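Local coordinates for uncharacterized NTF-2 like protein (Silicibacter pomeroyi DSS-3, PDB 3FKA) that is of unknown function but has an NTF2-like fold and belongs to a putative lumazine-binding family, so it may bind a small molecule, at residues F97-T102 with V113-R118. Sequence-based numbering, arbitrary orientation. Where two conformers were deposited one is given.
Sequences FDDFLT and VSKVYR
Phe-97 turns its ring edge toward the face of Tyr-117 in an offset edge-to-face pair, the planes at 68° and CD2 of Phe-97 3.7 Å from CD1 of Tyr-117. On the other face of the sheet, the guanidinium of Arg-118 takes the Asp-98 carboxylate at its edge, the planes 32° apart, in a salt bridge: Arg-118 NE donates to the anti lone pair of Asp-98 OD2 at 2.7 Å, and NH2 adds a weak bond. With CG between the backbone N and the carbonyl carbon (chi1 71°) and a bend at chi2, Arg-118 runs alongside Asp-98. Replacing Arg-118 by an alanine would probably cost OD2 its guanidinium partner, leaving Arg-120 and His-87 at OD1 to hold the carboxylate. Asp-99 OD2 bonds Tyr-18 and Asn-90; Lys-115 passes Asp-99 and lies alongside Leu-101, its amine reaching Glu-40. Phe-100 CB rests 3.5 Å from Val-116 CG2, where Met-85 and Val-113 of a second subunit pack against Phe-100 and Val-116 respectively. Paired backbone bonds set the antiparallel register, until Val-113 and Ser-114 both face Thr-102 in a classic beta bulge. The whole is a central hairpin of the NTF2-like sheet, with Asp-99 beside an unidentified molecule, probably from the crystallisation liquor, that may mark a pocket.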
ATOM      1  N   PHE B  97      17.245  -3.922   5.283  1.00 24.97           N
ATOM      2  CA  PHE B  97      16.638  -4.023   3.979  1.00 24.27           C
ATOM      3  C   PHE B  97      15.152  -3.706   3.969  1.00 24.07           C
ATOM      4  O   PHE B  97      14.489  -3.865   4.992  1.00 22.93           O
ATOM      5  CB  PHE B  97      16.708  -5.474   3.516  1.00 24.85           C
ATOM      6  CG  PHE B  97      18.092  -5.988   3.251  1.00 24.69           C
ATOM      7  CD1 PHE B  97      18.910  -6.412   4.298  1.00 25.21           C
ATOM      8  CD2 PHE B  97      18.545  -6.154   1.949  1.00 25.04           C
ATOM      9  CE1 PHE B  97      20.185  -6.923   4.073  1.00 24.64           C
ATOM     10  CE2 PHE B  97      19.835  -6.681   1.709  1.00 24.85           C
ATOM     11  CZ  PHE B  97      20.656  -7.050   2.777  1.00 25.27           C
ATOM     12  N   ASP B  98      14.674  -3.253   2.804  1.00 23.02           N
ATOM     13  CA  ASP B  98      13.279  -3.117   2.496  1.00 23.15           C
ATOM     14  C   ASP B  98      13.117  -4.199   1.434  1.00 23.26           C
ATOM     15  O   ASP B  98      13.841  -4.161   0.437  1.00 23.37           O
ATOM     16  CB  ASP B  98      12.897  -1.787   1.903  1.00 23.15           C
ATOM     17  CG  ASP B  98      12.876  -0.703   2.935  1.00 23.09           C
ATOM     18  OD1 ASP B  98      12.065  -0.783   3.882  1.00 23.20           O
ATOM     19  OD2 ASP B  98      13.663   0.225   2.793  1.00 23.61           O
ATOM     20  N   ASP B  99      12.227  -5.148   1.680  1.00 23.29           N
ATOM     21  CA  ASP B  99      11.898  -6.217   0.763  1.00 24.26           C
ATOM     22  C   ASP B  99      10.483  -6.044   0.251  1.00 24.76           C
ATOM     23  O   ASP B  99       9.581  -5.760   1.053  1.00 25.98           O
ATOM     24  CB  ASP B  99      11.901  -7.583   1.450  1.00 25.10           C
ATOM     25  CG  ASP B  99      13.264  -8.054   1.890  1.00 26.60           C
ATOM     26  OD1 ASP B  99      14.326  -7.555   1.454  1.00 26.62           O
ATOM     27  OD2 ASP B  99      13.257  -9.011   2.681  1.00 28.18           O
ATOM     28  N   PHE B 100      10.284  -6.184  -1.069  1.00 24.90           N
ATOM     29  CA  PHE B 100       8.973  -6.176  -1.690  1.00 25.14           C
ATOM     30  C   PHE B 100       8.805  -7.597  -2.228  1.00 26.04           C
ATOM     31  O   PHE B 100       9.535  -7.989  -3.146  1.00 26.14           O
ATOM     32  CB  PHE B 100       8.781  -5.163  -2.798  1.00 24.98           C
ATOM     33  CG  PHE B 100       8.860  -3.725  -2.373  1.00 24.80           C
ATOM     34  CD1 PHE B 100       8.520  -3.287  -1.076  1.00 24.78           C
ATOM     35  CD2 PHE B 100       9.115  -2.756  -3.330  1.00 24.26           C
ATOM     36  CE1 PHE B 100       8.524  -1.964  -0.773  1.00 25.41           C
ATOM     37  CE2 PHE B 100       9.093  -1.442  -3.019  1.00 25.19           C
ATOM     38  CZ  PHE B 100       8.796  -1.025  -1.741  1.00 25.23           C
ATOM     39  N   LEU B 101       7.862  -8.337  -1.649  1.00 26.71           N
ATOM     40  CA  LEU B 101       7.598  -9.726  -2.001  0.50 26.67           C
ATOM     41  C   LEU B 101       6.294  -9.886  -2.779  1.00 27.15           C
ATOM     42  O   LEU B 101       5.332  -9.220  -2.445  1.00 27.09           O
ATOM     43  CB  LEU B 101       7.462 -10.549  -0.713  0.50 26.99           C
ATOM     44  CG  LEU B 101       8.563 -10.632   0.365  0.50 27.24           C
ATOM     45  CD1 LEU B 101       8.001 -11.264   1.665  0.50 27.73           C
ATOM     46  CD2 LEU B 101       9.804 -11.392  -0.083  0.50 26.90           C
ATOM     47  N   THR B 102       6.267 -10.747  -3.802  1.00 26.17           N
ATOM     48  CA  THR B 102       5.043 -11.071  -4.555  1.00 25.81           C
ATOM     49  C   THR B 102       4.794 -12.509  -4.081  1.00 24.38           C
ATOM     50  O   THR B 102       5.754 -13.303  -3.972  1.00 24.05           O
ATOM     51  CB  THR B 102       5.133 -10.954  -6.082  1.00 26.35           C
ATOM     52  OG1 THR B 102       6.278 -11.659  -6.569  1.00 28.48           O
ATOM     53  CG2 THR B 102       5.241  -9.491  -6.468  1.00 27.02           C
ATOM     54  N   VAL B 113       6.843 -15.841  -4.755  1.00 24.20           N
ATOM     55  CA  VAL B 113       7.156 -15.835  -6.171  1.00 24.08           C
ATOM     56  C   VAL B 113       8.438 -15.047  -6.454  1.00 24.89           C
ATOM     57  O   VAL B 113       9.266 -15.482  -7.261  1.00 24.06           O
ATOM     58  CB  VAL B 113       5.968 -15.274  -6.996  1.00 23.41           C
ATOM     59  CG1 VAL B 113       6.348 -15.113  -8.508  1.00 24.20           C
ATOM     60  CG2 VAL B 113       4.750 -16.176  -6.815  1.00 23.17           C
ATOM     61  N   SER B 114       8.601 -13.905  -5.787  1.00 24.78           N
ATOM     62  CA  SER B 114       9.768 -13.080  -5.995  1.00 25.89           C
ATOM     63  C   SER B 114       9.964 -12.126  -4.852  1.00 25.60           C
ATOM     64  O   SER B 114       9.024 -11.810  -4.127  1.00 24.50           O
ATOM     65  CB  SER B 114       9.607 -12.248  -7.285  1.00 26.84           C
ATOM     66  OG  SER B 114      10.759 -11.437  -7.541  1.00 29.62           O
ATOM     67  N   LYS B 115      11.201 -11.686  -4.725  1.00 25.50           N
ATOM     68  CA  LYS B 115      11.595 -10.719  -3.714  0.50 25.08           C
ATOM     69  C   LYS B 115      12.516  -9.690  -4.351  1.00 25.39           C
ATOM     70  O   LYS B 115      13.504 -10.060  -4.958  1.00 26.37           O
ATOM     71  CB  LYS B 115      12.377 -11.360  -2.574  0.50 25.32           C
ATOM     72  CG  LYS B 115      12.678 -10.402  -1.384  0.50 25.30           C
ATOM     73  CD  LYS B 115      13.956 -10.791  -0.628  0.50 25.08           C
ATOM     74  CE  LYS B 115      13.999 -12.257  -0.220  0.50 24.92           C
ATOM     75  NZ  LYS B 115      15.276 -12.554   0.465  0.50 25.00           N
ATOM     76  N   VAL B 116      12.162  -8.401  -4.245  1.00 24.36           N
ATOM     77  CA  VAL B 116      13.053  -7.318  -4.707  0.50 24.10           C
ATOM     78  C   VAL B 116      13.402  -6.617  -3.411  1.00 24.46           C
ATOM     79  O   VAL B 116      12.588  -6.601  -2.476  1.00 24.32           O
ATOM     80  CB  VAL B 116      12.512  -6.326  -5.767  0.50 23.74           C
ATOM     81  CG1 VAL B 116      12.241  -7.055  -7.086  0.50 23.36           C
ATOM     82  CG2 VAL B 116      11.294  -5.574  -5.270  0.50 23.25           C
ATOM     83  N   TYR B 117      14.630  -6.107  -3.326  1.00 23.76           N
ATOM     84  CA  TYR B 117      15.079  -5.444  -2.128  1.00 23.59           C
ATOM     85  C   TYR B 117      15.987  -4.268  -2.405  1.00 22.91           C
ATOM     86  O   TYR B 117      16.545  -4.105  -3.521  1.00 22.81           O
ATOM     87  CB  TYR B 117      15.861  -6.444  -1.234  1.00 23.86           C
ATOM     88  CG  TYR B 117      17.176  -6.858  -1.877  1.00 24.20           C
ATOM     89  CD1 TYR B 117      18.343  -6.083  -1.728  1.00 23.65           C
ATOM     90  CD2 TYR B 117      17.239  -7.975  -2.700  1.00 24.20           C
ATOM     91  CE1 TYR B 117      19.525  -6.412  -2.367  1.00 24.15           C
ATOM     92  CE2 TYR B 117      18.447  -8.325  -3.329  1.00 24.08           C
ATOM     93  CZ  TYR B 117      19.578  -7.538  -3.161  1.00 24.37           C
ATOM     94  OH  TYR B 117      20.763  -7.898  -3.786  1.00 25.03           O
ATOM     95  N   ARG B 118      16.107  -3.411  -1.404  1.00 22.96           N
ATOM     96  CA  ARG B 118      17.074  -2.323  -1.460  1.00 22.85           C
ATOM     97  C   ARG B 118      17.687  -2.269  -0.067  1.00 23.06           C
ATOM     98  O   ARG B 118      17.013  -2.543   0.925  1.00 23.06           O
ATOM     99  CB  ARG B 118      16.505  -0.984  -1.945  1.00 23.69           C
ATOM    100  CG  ARG B 118      15.571  -0.203  -1.043  1.00 23.81           C
ATOM    101  CD  ARG B 118      16.261   0.540   0.136  1.00 24.41           C
ATOM    102  NE  ARG B 118      15.294   1.308   0.912  1.00 24.17           N
ATOM    103  CZ  ARG B 118      15.218   2.639   0.994  1.00 25.17           C
ATOM    104  NH1 ARG B 118      16.066   3.462   0.380  1.00 25.83           N
ATOM    105  NH2 ARG B 118      14.257   3.162   1.745  1.00 25.29           N
TER
HETATM  106  O   HOH W   1       9.373  -9.166  -6.147  1.00 22.92           O